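Local coordinates for protein arginine kinase (Anthopleura japonica, PDB 4RF6) that catalyses the reversible transfer of a phosphate group from ATP to L-arginine, giving phosphoarginine and ADP, with two phosphagen kinase units joined in one chain, at residues A[11-14]-A[20-23]; A[60-65]-A[202-207]; A[195-200]-A[206-211]; A[15-20]-A[45-50]. All blocks are in the same frame, centred on the assembly; numbering follows the deposited sequence.

Contact 1 (A[11-14]-A[20-23])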
loop_
_atom_site.group_PDB
_atom_site.type_symbol
_atom_site.label_atom_id
_atom_site.label_comp_id
_atom_site.label_asym_id
_atom_site.label_seq_id
_atom_site.Cartn_x
_atom_site.Cartn_y
_atom_site.Cartn_z
ATOM N N ALA A 11 -8.995 -42.848 12.247
ATOM C CA ALA A 11 -8.650 -43.409 13.554
ATOM C C ALA A 11 -8.825 -44.932 13.640
ATOM O O ALA A 11 -8.035 -45.616 14.300
ATOM C CB ALA A 11 -9.444 -42.719 14.647
ATOM N N LYS A 12 -9.865 -45.456 12.991
ATOM C CA LYS A 12 -10.111 -46.897 12.981
ATOM C C LYS A 12 -8.935 -47.666 12.386
ATOM O O LYS A 12 -8.546 -48.722 12.889
ATOM C CB LYS A 12 -11.371 -47.230 12.184
ATOM C CG LYS A 12 -12.673 -46.796 12.825
ATOM C CD LYS A 12 -13.846 -47.472 12.127
ATOM C CE LYS A 12 -15.108 -46.624 12.200
ATOM N NZ LYS A 12 -16.329 -47.407 11.846
ATOM N N PHE A 13 -8.381 -47.135 11.302
ATOM C CA PHE A 13 -7.254 -47.773 10.637
ATOM C C PHE A 13 -5.961 -47.512 11.405
ATOM O O PHE A 13 -5.121 -48.404 11.544
ATOM C CB PHE A 13 -7.147 -47.288 9.188
ATOM C CG PHE A 13 -8.293 -47.727 8.316
ATOM C CD1 PHE A 13 -9.372 -46.885 8.080
ATOM C CD2 PHE A 13 -8.291 -48.988 7.736
ATOM C CE1 PHE A 13 -10.428 -47.290 7.281
ATOM C CE2 PHE A 13 -9.341 -49.404 6.934
ATOM C CZ PHE A 13 -10.412 -48.553 6.705
ATOM N N LYS A 14 -5.813 -46.290 11.914
ATOM C CA LYS A 14 -4.622 -45.918 12.674
ATOM C C LYS A 14 -4.483 -46.735 13.961
ATOM O O LYS A 14 -3.395 -47.203 14.291
ATOM C CB LYS A 14 -4.621 -44.418 12.991
ATOM C CG LYS A 14 -3.397 -43.956 13.773
ATOM C CD LYS A 14 -3.340 -42.444 13.880
ATOM C CE LYS A 14 -2.149 -41.990 14.718
ATOM N NZ LYS A 14 -1.001 -41.536 13.887
ATOM N N PRO A 20 -4.279 -47.570 5.221
ATOM C CA PRO A 20 -5.454 -46.695 5.171
ATOM C C PRO A 20 -6.267 -46.901 3.890
ATOM O O PRO A 20 -5.992 -46.255 2.873
ATOM C CB PRO A 20 -4.845 -45.287 5.207
ATOM C CG PRO A 20 -3.499 -45.448 4.594
ATOM C CD PRO A 20 -3.024 -46.838 4.963
ATOM N N ASP A 21 -7.253 -47.796 3.953
ATOM C CA ASP A 21 -8.202 -48.020 2.854
ATOM C C ASP A 21 -8.803 -46.759 2.190
ATOM O O ASP A 21 -8.985 -46.748 0.970
ATOM C CB ASP A 21 -9.343 -48.956 3.289
ATOM C CG ASP A 21 -8.938 -50.426 3.306
ATOM O OD1 ASP A 21 -7.861 -50.763 2.765
ATOM O OD2 ASP A 21 -9.711 -51.243 3.855
ATOM N N PRO A 22 -9.130 -45.705 2.976
ATOM C CA PRO A 22 -9.696 -44.502 2.344
ATOM C C PRO A 22 -8.822 -43.858 1.263
ATOM O O PRO A 22 -9.313 -43.002 0.530
ATOM C CB PRO A 22 -9.865 -43.541 3.521
ATOM C CG PRO A 22 -10.113 -44.430 4.678
ATOM C CD PRO A 22 -9.248 -45.638 4.446
ATOM N N LEU A 23 -7.556 -44.249 1.157
ATOM C CA LEU A 23 -6.730 -43.766 0.056
ATOM C C LEU A 23 -7.222 -44.376 -1.261
ATOM O O LEU A 23 -6.980 -43.837 -2.344
ATOM C CB LEU A 23 -5.248 -44.064 0.303
ATOM C CG LEU A 23 -4.634 -43.287 1.472
ATOM C CD1 LEU A 23 -3.123 -43.428 1.537
ATOM C CD2 LEU A 23 -5.019 -41.819 1.394
#
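Phe13, in the last turn of helix 7-14, lays its ring against Asp21 and Pro22. This folds the end of the helix onto the loop before helix 33-37, in the N-terminal domain of the first phosphagen kinase unit. The first torsion sets CG anti to the carbonyl carbon (chi1 -67°), which carries the ring out toward 20-23. CG is the atom nearest to Pro20, 4.4 Å from Pro20 CA, and this approach is oblique to the ring. Along one edge, CD1 and CE1 meet the proline ring, with Phe13 CE1 3.5 Å from Pro22 CD. Along the other, CD2 lies near the backbone N of Asp21, and CE2 is 3.6 Å from Asp21 OD2. At the tip, CZ rests 3.6 Å from Asp21 CB. Asp21 N and Pro22 CD lie over the same face. Pro22 CD makes a CH-pi contact there, 4.0 Å from the centroid of the Phe13 ring. The carboxylate plane of Asp21 is turned 65° from the ring. Behind 20-23, Leu23 N bonds back to Pro20 O and closes the short 3-10 turn. Trp58 of helix 57-66 touches both Phe13 and Pro20. No hydrogen bond joins the two segments. The contact therefore rests on dispersion and CH-pi packing. The CD carbon of a proline, next to its ring nitrogen, is somewhat electron-poor, which suits an aromatic face.

Contact 2 (A[60-65]-A[202-207])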
loop_
_atom_site.group_PDB
_atom_site.type_symbol
_atom_site.label_atom_id
_atom_site.label_comp_id
_atom_site.label_asym_id
_atom_site.label_seq_id
_atom_site.Cartn_x
_atom_site.Cartn_y
_atom_site.Cartn_z
ATOM N N CYS A 60 2.825 -39.651 10.350
ATOM C CA CYS A 60 3.217 -38.850 9.199
ATOM C C CYS A 60 2.130 -38.757 8.133
ATOM O O CYS A 60 1.946 -37.706 7.517
ATOM C CB CYS A 60 4.502 -39.401 8.588
ATOM S SG CYS A 60 5.956 -39.081 9.607
ATOM N N ILE A 61 1.408 -39.849 7.916
ATOM C CA ILE A 61 0.430 -39.883 6.835
ATOM C C ILE A 61 -0.971 -39.491 7.288
ATOM O O ILE A 61 -1.879 -39.393 6.463
ATOM C CB ILE A 61 0.341 -41.280 6.189
ATOM C CG1 ILE A 61 -0.236 -42.288 7.188
ATOM C CG2 ILE A 61 1.710 -41.724 5.662
ATOM C CD1 ILE A 61 -0.558 -43.640 6.574
ATOM N N ASN A 62 -1.149 -39.268 8.587
ATOM C CA ASN A 62 -2.495 -39.091 9.141
ATOM C C ASN A 62 -3.325 -37.996 8.474
ATOM O O ASN A 62 -4.507 -38.203 8.180
ATOM C CB ASN A 62 -2.461 -38.857 10.652
ATOM C CG ASN A 62 -3.844 -38.938 11.280
ATOM O OD1 ASN A 62 -4.558 -39.930 11.104
ATOM N ND2 ASN A 62 -4.242 -37.886 11.993
ATOM N N SER A 63 -2.717 -36.839 8.234
ATOM C CA SER A 63 -3.460 -35.710 7.678
ATOM C C SER A 63 -3.993 -36.026 6.282
ATOM O O SER A 63 -5.109 -35.628 5.925
ATOM C CB SER A 63 -2.600 -34.452 7.645
ATOM O OG SER A 63 -3.362 -33.343 7.213
ATOM N N GLY A 64 -3.200 -36.755 5.504
ATOM C CA GLY A 64 -3.581 -37.117 4.150
ATOM C C GLY A 64 -4.691 -38.151 4.059
ATOM O O GLY A 64 -5.321 -38.300 3.007
ATOM N N VAL A 65 -4.923 -38.875 5.150
ATOM C CA VAL A 65 -6.018 -39.839 5.204
ATOM C C VAL A 65 -7.273 -39.172 5.761
ATOM O O VAL A 65 -8.383 -39.395 5.265
ATOM C CB VAL A 65 -5.664 -41.061 6.067
ATOM C CG1 VAL A 65 -6.733 -42.133 5.916
ATOM C CG2 VAL A 65 -4.303 -41.617 5.674
ATOM N N LEU A 202 -3.631 -29.141 9.592
ATOM C CA LEU A 202 -2.665 -29.050 10.688
ATOM C C LEU A 202 -3.145 -29.838 11.906
ATOM O O LEU A 202 -2.351 -30.482 12.609
ATOM C CB LEU A 202 -2.425 -27.589 11.073
ATOM C CG LEU A 202 -1.941 -26.683 9.945
ATOM C CD1 LEU A 202 -1.521 -25.328 10.490
ATOM C CD2 LEU A 202 -0.802 -27.334 9.187
ATOM N N GLU A 203 -4.451 -29.778 12.150
ATOM C CA GLU A 203 -5.073 -30.558 13.217
ATOM C C GLU A 203 -4.719 -32.042 13.088
ATOM O O GLU A 203 -4.192 -32.652 14.017
ATOM C CB GLU A 203 -6.594 -30.366 13.184
ATOM C CG GLU A 203 -7.360 -31.209 14.193
ATOM C CD GLU A 203 -7.100 -30.798 15.632
ATOM O OE1 GLU A 203 -6.666 -29.649 15.864
ATOM O OE2 GLU A 203 -7.331 -31.635 16.528
ATOM N N ALA A 204 -4.990 -32.614 11.918
ATOM C CA ALA A 204 -4.752 -34.040 11.693
ATOM C C ALA A 204 -3.262 -34.396 11.677
ATOM O O ALA A 204 -2.887 -35.557 11.863
ATOM C CB ALA A 204 -5.427 -34.496 10.407
ATOM N N ALA A 205 -2.421 -33.394 11.438
ATOM C CA ALA A 205 -0.973 -33.586 11.394
ATOM C C ALA A 205 -0.369 -33.661 12.796
ATOM O O ALA A 205 0.793 -34.056 12.959
ATOM C CB ALA A 205 -0.326 -32.466 10.605
ATOM N N GLY A 206 -1.155 -33.264 13.796
ATOM C CA GLY A 206 -0.702 -33.242 15.178
ATOM C C GLY A 206 -0.066 -31.913 15.544
ATOM O O GLY A 206 0.504 -31.757 16.628
ATOM N N ILE A 207 -0.175 -30.947 14.636
ATOM C CA ILE A 207 0.505 -29.658 14.778
ATOM C C ILE A 207 -0.175 -28.740 15.805
ATOM O O ILE A 207 0.480 -27.903 16.440
ATOM C CB ILE A 207 0.679 -28.986 13.388
ATOM C CG1 ILE A 207 1.756 -29.731 12.591
ATOM C CG2 ILE A 207 1.045 -27.503 13.496
ATOM C CD1 ILE A 207 1.873 -29.302 11.128
#
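Asn62 and Ser63, neighbours on helix 57-66, meet Ala204 and Ala205 at the C-terminal end of helix 200-205. The two side chains of the first helix do different work. Asn62 reaches toward the second helix with CG anti to its backbone N (chi1 -169°). Its ND2 donates to Ala204 O at 2.7 Å, with an N-H...O angle of 161°. The donor lies in the carbonyl plane, on a lone pair of the oxygen. The oxygen is also close to the plane of the Asn62 amide. Ser63 packs through carbon. Its CA lies 3.6 Å from Ala204 CB, and its CB is 4.2 Å from Ala205 CB. The methyl of Ala204 points toward 60-65 and also comes 3.9 Å from Asn62 ND2. Such small side chains let the backbones come close, with the CA atoms of Ser63 and Ala204 4.5 Å apart. Ser63 OG finds its hydrogen-bond partner in Phe201 O, one turn earlier in the second helix. Gly206 then ends that helix in a Schellman motif, with positive phi. Ala205 also touches Tyr75, which by similarity belongs to the substrate site. The side chains of Asn62 and Ser63 thus each bond to a main-chain oxygen of helix 200-205. The bond at Ala204 O satisfies a carbonyl in the last turn, where the helix is running out of amide donors. The linkage joins the N-terminal domain to the catalytic domain beside the probable arginine pocket.

Contact 3 (A[195-200]-A[206-211])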
loop_
_atom_site.group_PDB
_atom_site.type_symbol
_atom_site.label_atom_id
_atom_site.label_comp_id
_atom_site.label_asym_id
_atom_site.label_seq_id
_atom_site.Cartn_x
_atom_site.Cartn_y
_atom_site.Cartn_z
ATOM N N PHE A 195 -2.561 -15.137 13.317
ATOM C CA PHE A 195 -2.936 -16.477 12.886
ATOM C C PHE A 195 -3.739 -17.148 13.990
ATOM O O PHE A 195 -3.608 -16.782 15.163
ATOM C CB PHE A 195 -1.724 -17.319 12.453
ATOM C CG PHE A 195 -0.754 -17.661 13.560
ATOM C CD1 PHE A 195 -0.848 -18.875 14.235
ATOM C CD2 PHE A 195 0.296 -16.806 13.869
ATOM C CE1 PHE A 195 0.069 -19.218 15.224
ATOM C CE2 PHE A 195 1.218 -17.135 14.857
ATOM C CZ PHE A 195 1.103 -18.342 15.537
ATOM N N LYS A 196 -4.589 -18.098 13.612
ATOM C CA LYS A 196 -5.458 -18.773 14.571
ATOM C C LYS A 196 -5.122 -20.253 14.627
ATOM O O LYS A 196 -4.201 -20.706 13.939
ATOM C CB LYS A 196 -6.930 -18.602 14.182
ATOM C CG LYS A 196 -7.364 -17.166 13.935
ATOM C CD LYS A 196 -8.817 -17.110 13.476
ATOM C CE LYS A 196 -9.194 -15.732 12.950
ATOM N NZ LYS A 196 -10.645 -15.664 12.599
ATOM N N LYS A 197 -5.873 -21.000 15.437
ATOM C CA LYS A 197 -5.693 -22.448 15.537
ATOM C C LYS A 197 -5.675 -23.053 14.143
ATOM O O LYS A 197 -6.451 -22.643 13.279
ATOM C CB LYS A 197 -6.793 -23.082 16.384
ATOM C CG LYS A 197 -6.524 -24.534 16.760
ATOM C CD LYS A 197 -7.548 -25.064 17.759
ATOM C CE LYS A 197 -7.132 -26.435 18.269
ATOM N NZ LYS A 197 -8.000 -26.918 19.383
ATOM N N GLY A 198 -4.762 -23.993 13.916
ATOM C CA GLY A 198 -4.536 -24.535 12.585
ATOM C C GLY A 198 -5.764 -25.229 12.044
ATOM O O GLY A 198 -6.574 -25.739 12.816
ATOM N N ASP A 199 -5.910 -25.243 10.721
ATOM C CA ASP A 199 -7.078 -25.862 10.096
ATOM C C ASP A 199 -7.070 -27.388 10.195
ATOM O O ASP A 199 -6.210 -27.970 10.861
ATOM C CB ASP A 199 -7.232 -25.413 8.638
ATOM C CG ASP A 199 -6.025 -25.757 7.779
ATOM O OD1 ASP A 199 -5.252 -26.676 8.139
ATOM O OD2 ASP A 199 -5.857 -25.107 6.725
ATOM N N ARG A 200 -8.021 -28.028 9.517
ATOM C CA ARG A 200 -8.172 -29.481 9.576
ATOM C C ARG A 200 -6.910 -30.228 9.155
ATOM O O ARG A 200 -6.660 -31.337 9.622
ATOM C CB ARG A 200 -9.359 -29.936 8.720
ATOM C CG ARG A 200 -9.308 -29.475 7.262
ATOM C CD ARG A 200 -10.577 -29.880 6.513
ATOM N NE ARG A 200 -10.645 -29.318 5.165
ATOM C CZ ARG A 200 -10.287 -29.968 4.061
ATOM N NH1 ARG A 200 -9.824 -31.208 4.133
ATOM N NH2 ARG A 200 -10.390 -29.376 2.879
ATOM N N GLY A 206 -1.155 -33.264 13.796
ATOM C CA GLY A 206 -0.702 -33.242 15.178
ATOM C C GLY A 206 -0.066 -31.913 15.544
ATOM O O GLY A 206 0.504 -31.757 16.628
ATOM N N ILE A 207 -0.175 -30.947 14.636
ATOM C CA ILE A 207 0.505 -29.658 14.778
ATOM C C ILE A 207 -0.175 -28.740 15.805
ATOM O O ILE A 207 0.480 -27.903 16.440
ATOM C CB ILE A 207 0.679 -28.986 13.388
ATOM C CG1 ILE A 207 1.756 -29.731 12.591
ATOM C CG2 ILE A 207 1.045 -27.503 13.496
ATOM C CD1 ILE A 207 1.873 -29.302 11.128
ATOM N N ASN A 208 -1.478 -28.932 15.998
ATOM C CA ASN A 208 -2.251 -28.110 16.924
ATOM C C ASN A 208 -2.074 -28.427 18.406
ATOM O O ASN A 208 -2.677 -27.757 19.243
ATOM C CB ASN A 208 -3.744 -28.179 16.580
ATOM C CG ASN A 208 -4.148 -27.170 15.523
ATOM O OD1 ASN A 208 -3.455 -26.180 15.300
ATOM N ND2 ASN A 208 -5.279 -27.419 14.866
ATOM N N LYS A 209 -1.274 -29.442 18.734
ATOM C CA LYS A 209 -1.111 -29.863 20.129
ATOM C C LYS A 209 -0.745 -28.702 21.059
ATOM O O LYS A 209 0.052 -27.825 20.701
ATOM C CB LYS A 209 -0.088 -31.002 20.263
ATOM C CG LYS A 209 -0.552 -32.340 19.681
ATOM C CD LYS A 209 0.296 -33.516 20.182
ATOM C CE LYS A 209 1.735 -33.460 19.668
ATOM N NZ LYS A 209 1.842 -33.546 18.175
ATOM N N GLU A 210 -1.359 -28.705 22.241
ATOM C CA GLU A 210 -1.180 -27.671 23.269
ATOM C C GLU A 210 -1.568 -26.244 22.861
ATOM O O GLU A 210 -1.119 -25.291 23.504
ATOM C CB GLU A 210 0.259 -27.665 23.822
ATOM C CG GLU A 210 0.929 -29.028 23.984
ATOM C CD GLU A 210 0.201 -29.971 24.931
ATOM O OE1 GLU A 210 0.507 -31.181 24.886
ATOM O OE2 GLU A 210 -0.657 -29.514 25.716
ATOM N N TRP A 211 -2.388 -26.086 21.821
ATOM C CA TRP A 211 -2.778 -24.748 21.362
ATOM C C TRP A 211 -3.347 -23.897 22.502
ATOM O O TRP A 211 -4.166 -24.379 23.285
ATOM C CB TRP A 211 -3.807 -24.825 20.228
ATOM C CG TRP A 211 -4.156 -23.474 19.697
ATOM C CD1 TRP A 211 -5.179 -22.660 20.107
ATOM C CD2 TRP A 211 -3.457 -22.755 18.676
ATOM N NE1 TRP A 211 -5.160 -21.486 19.392
ATOM C CE2 TRP A 211 -4.111 -21.519 18.510
ATOM C CE3 TRP A 211 -2.341 -23.043 17.882
ATOM C CZ2 TRP A 211 -3.679 -20.567 17.583
ATOM C CZ3 TRP A 211 -1.918 -22.100 16.963
ATOM C CH2 TRP A 211 -2.589 -20.881 16.816
#
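Asn208 grips the backbone of Gly198 with both ends of its amide. Gly198 N donates to Asn208 OD1 at 2.9 Å, a bent bond with an N-H...O angle of 137°. Asn208 ND2 returns a bond to Gly198 O, also 2.9 Å long but straighter, at 168°. Its donor stands above the plane of that carbonyl. Gly198, lacking a side chain, lets Asn208 OD1 come close to its backbone. Next to this pair, Trp211 lies against the backbone of 196-197. Lys197 CA sits over one face, 3.5 Å from the centroid of the six-membered ring, in a CH-pi contact. The aliphatic part of Lys197 runs on past the indole and brings CG 3.7 Å from Asn208 ND2. Phe195 meets the far rim of the indole, with its CE1 3.5 Å from Trp211 CH2. The two rings meet rim to rim, their planes 72° apart. Further out, Glu203 OE1 accepts a second bond from Asn208 ND2 and so helps fix the amide. Trp211 N bonds to Asn208 O, closing a type II turn. Asp199 N-caps helix 200-205. The contact joins the loop that leads into that helix with the turns that follow it. Leu177, just after strand 172-176, touches the side chains of both Phe195 and Trp211, and the chain continues from Trp211 toward strand 216-220.

Contact 4 (A[15-20]-A[45-50])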
loop_
_atom_site.group_PDB
_atom_site.type_symbol
_atom_site.label_atom_id
_atom_site.label_comp_id
_atom_site.label_asym_id
_atom_site.label_seq_id
_atom_site.Cartn_x
_atom_site.Cartn_y
_atom_site.Cartn_z
ATOM N N SER A 15 -5.588 -46.918 14.681
ATOM C CA SER A 15 -5.560 -47.674 15.929
ATOM C C SER A 15 -5.241 -49.154 15.706
ATOM O O SER A 15 -4.827 -49.853 16.634
ATOM C CB SER A 15 -6.889 -47.534 16.669
ATOM O OG SER A 15 -7.956 -48.036 15.889
ATOM N N LYS A 16 -5.441 -49.623 14.476
ATOM C CA LYS A 16 -5.136 -51.006 14.117
ATOM C C LYS A 16 -3.800 -51.106 13.399
ATOM O O LYS A 16 -3.325 -52.209 13.107
ATOM C CB LYS A 16 -6.240 -51.585 13.230
ATOM C CG LYS A 16 -7.515 -51.922 13.980
ATOM C CD LYS A 16 -8.573 -52.490 13.046
ATOM C CE LYS A 16 -9.857 -51.671 13.108
ATOM N NZ LYS A 16 -10.891 -52.147 12.142
ATOM N N ASN A 17 -3.208 -49.944 13.123
ATOM C CA ASN A 17 -1.967 -49.854 12.358
ATOM C C ASN A 17 -2.100 -50.607 11.034
ATOM O O ASN A 17 -1.202 -51.341 10.626
ATOM C CB ASN A 17 -0.786 -50.387 13.172
ATOM C CG ASN A 17 0.544 -49.809 12.727
ATOM O OD1 ASN A 17 0.611 -48.694 12.205
ATOM N ND2 ASN A 17 1.618 -50.566 12.943
ATOM N N ALA A 18 -3.245 -50.429 10.383
ATOM C CA ALA A 18 -3.535 -51.095 9.124
ATOM C C ALA A 18 -3.443 -50.091 7.977
ATOM O O ALA A 18 -3.515 -48.878 8.200
ATOM C CB ALA A 18 -4.915 -51.731 9.172
ATOM N N PHE A 19 -3.275 -50.596 6.757
ATOM C CA PHE A 19 -3.202 -49.741 5.577
ATOM C C PHE A 19 -4.453 -48.872 5.492
ATOM O O PHE A 19 -5.563 -49.361 5.692
ATOM C CB PHE A 19 -3.053 -50.590 4.311
ATOM C CG PHE A 19 -2.900 -49.784 3.054
ATOM C CD1 PHE A 19 -4.010 -49.454 2.292
ATOM C CD2 PHE A 19 -1.648 -49.351 2.642
ATOM C CE1 PHE A 19 -3.877 -48.708 1.138
ATOM C CE2 PHE A 19 -1.504 -48.604 1.488
ATOM C CZ PHE A 19 -2.622 -48.284 0.734
ATOM N N PRO A 20 -4.279 -47.570 5.221
ATOM C CA PRO A 20 -5.454 -46.695 5.171
ATOM C C PRO A 20 -6.267 -46.901 3.890
ATOM O O PRO A 20 -5.992 -46.255 2.873
ATOM C CB PRO A 20 -4.845 -45.287 5.207
ATOM C CG PRO A 20 -3.499 -45.448 4.594
ATOM C CD PRO A 20 -3.024 -46.838 4.963
ATOM N N SER A 45 6.372 -52.390 4.899
ATOM C CA SER A 45 7.796 -52.255 5.198
ATOM C C SER A 45 8.090 -51.276 6.340
ATOM O O SER A 45 9.085 -51.425 7.053
ATOM C CB SER A 45 8.546 -51.814 3.934
ATOM O OG SER A 45 9.906 -51.538 4.207
ATOM N N LEU A 46 7.216 -50.286 6.515
ATOM C CA LEU A 46 7.500 -49.157 7.400
ATOM C C LEU A 46 6.571 -49.030 8.616
ATOM O O LEU A 46 6.837 -48.229 9.512
ATOM C CB LEU A 46 7.465 -47.847 6.602
ATOM C CG LEU A 46 8.498 -47.660 5.493
ATOM C CD1 LEU A 46 8.298 -46.318 4.810
ATOM C CD2 LEU A 46 9.906 -47.764 6.056
ATOM N N LYS A 47 5.496 -49.814 8.660
ATOM C CA LYS A 47 4.458 -49.620 9.682
ATOM C C LYS A 47 4.895 -49.873 11.131
ATOM O O LYS A 47 4.218 -49.437 12.067
ATOM C CB LYS A 47 3.216 -50.457 9.362
ATOM C CG LYS A 47 3.428 -51.956 9.492
ATOM C CD LYS A 47 2.203 -52.717 9.011
ATOM C CE LYS A 47 2.280 -54.181 9.409
ATOM N NZ LYS A 47 1.133 -54.957 8.863
ATOM N N ASN A 48 6.020 -50.561 11.323
ATOM C CA ASN A 48 6.483 -50.885 12.673
ATOM C C ASN A 48 7.687 -50.065 13.140
ATOM O O ASN A 48 8.128 -50.196 14.286
ATOM C CB ASN A 48 6.776 -52.383 12.800
ATOM C CG ASN A 48 5.529 -53.236 12.653
ATOM O OD1 ASN A 48 4.470 -52.904 13.186
ATOM N ND2 ASN A 48 5.646 -54.338 11.917
ATOM N N LYS A 49 8.208 -49.219 12.253
ATOM C CA LYS A 49 9.367 -48.386 12.568
ATOM C C LYS A 49 8.966 -47.114 13.310
ATOM O O LYS A 49 7.933 -46.506 13.007
ATOM C CB LYS A 49 10.126 -48.015 11.291
ATOM C CG LYS A 49 10.507 -49.218 10.440
ATOM C CD LYS A 49 11.598 -48.870 9.438
ATOM C CE LYS A 49 11.972 -50.091 8.601
ATOM N NZ LYS A 49 13.071 -49.782 7.643
ATOM N N LYS A 50 9.790 -46.710 14.277
ATOM C CA LYS A 50 9.558 -45.477 15.032
ATOM C C LYS A 50 10.855 -44.683 15.200
ATOM O O LYS A 50 11.917 -45.260 15.453
ATOM C CB LYS A 50 8.961 -45.794 16.408
ATOM C CG LYS A 50 7.614 -46.497 16.337
ATOM C CD LYS A 50 7.043 -46.779 17.709
ATOM C CE LYS A 50 5.756 -47.575 17.588
ATOM N NZ LYS A 50 5.560 -48.464 18.761
HETATM O O HOH W 1 2.768 -46.850 11.538
HETATM O O HOH W 2 1.585 -53.909 13.273
#
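Asn17 ends helix 7-14 in a Schellman motif, with positive phi, and there it faces Lys47 in a type I turn. The turn runs from Leu46 to Lys49 at the C-terminal end of helix 40-46, closed by a bond from Lys49 N to Leu46 O. The CA atoms of Asn17 and Lys47 are 7.0 Å apart, so side chains span the gap. Asn17 points toward the turn, and its ND2 donates to Lys47 O at 3.0 Å. The bond is nearly straight at the hydrogen, 174°. The oxygen lies in the plane of the Asn17 amide, but the donor stands above the carbonyl plane. Lys47 has its CG between backbone N and carbonyl carbon (chi1 68°). This torsion and the extended chain beyond it carry the lysine past Asn17, with Lys47 CD 4.0 Å from Asn17 O. Asn48 turns its OD1 to 3.7 Å from Asn17 ND2, with the two amide planes 57° apart. Water fills in around the direct bond. One water lies 2.9 Å from Asn17 OD1 and 3.0 Å from Lys47 O. A second is 3.1 Å from Asn48 OD1 and bonds weakly to Asn17 ND2. This is a surface contact of the N-terminal domain, away from the annotated sites. Helix 57-66 lies beneath: its Trp58 touches Asn17 and gives NE1 to Ala18 O, while Leu57 packs on Leu46.

How the contacts relate
From the N terminus, the chain turns back just after helix 7-14. Contact 1 closes this short loop by packing Phe13 on 20-23. Contact 4 starts within that loop and shares Pro20 with contact 1. It spans helices 33-37 and 40-46 to close a longer loop, so the two overlap. A probable hydrogen bond from Ala18 N to Phe13 O also couples them. Contact 2 comes later and ties the N-terminal domain to the catalytic domain. Val65 of helix 57-66 packs on Pro20, which ties contact 2 to contacts 1 and 4. Contact 3 closes the loop round helix 200-205. It begins inside the span of contact 2 and runs past its end, so the two cross, sharing Gly206 and Ile207.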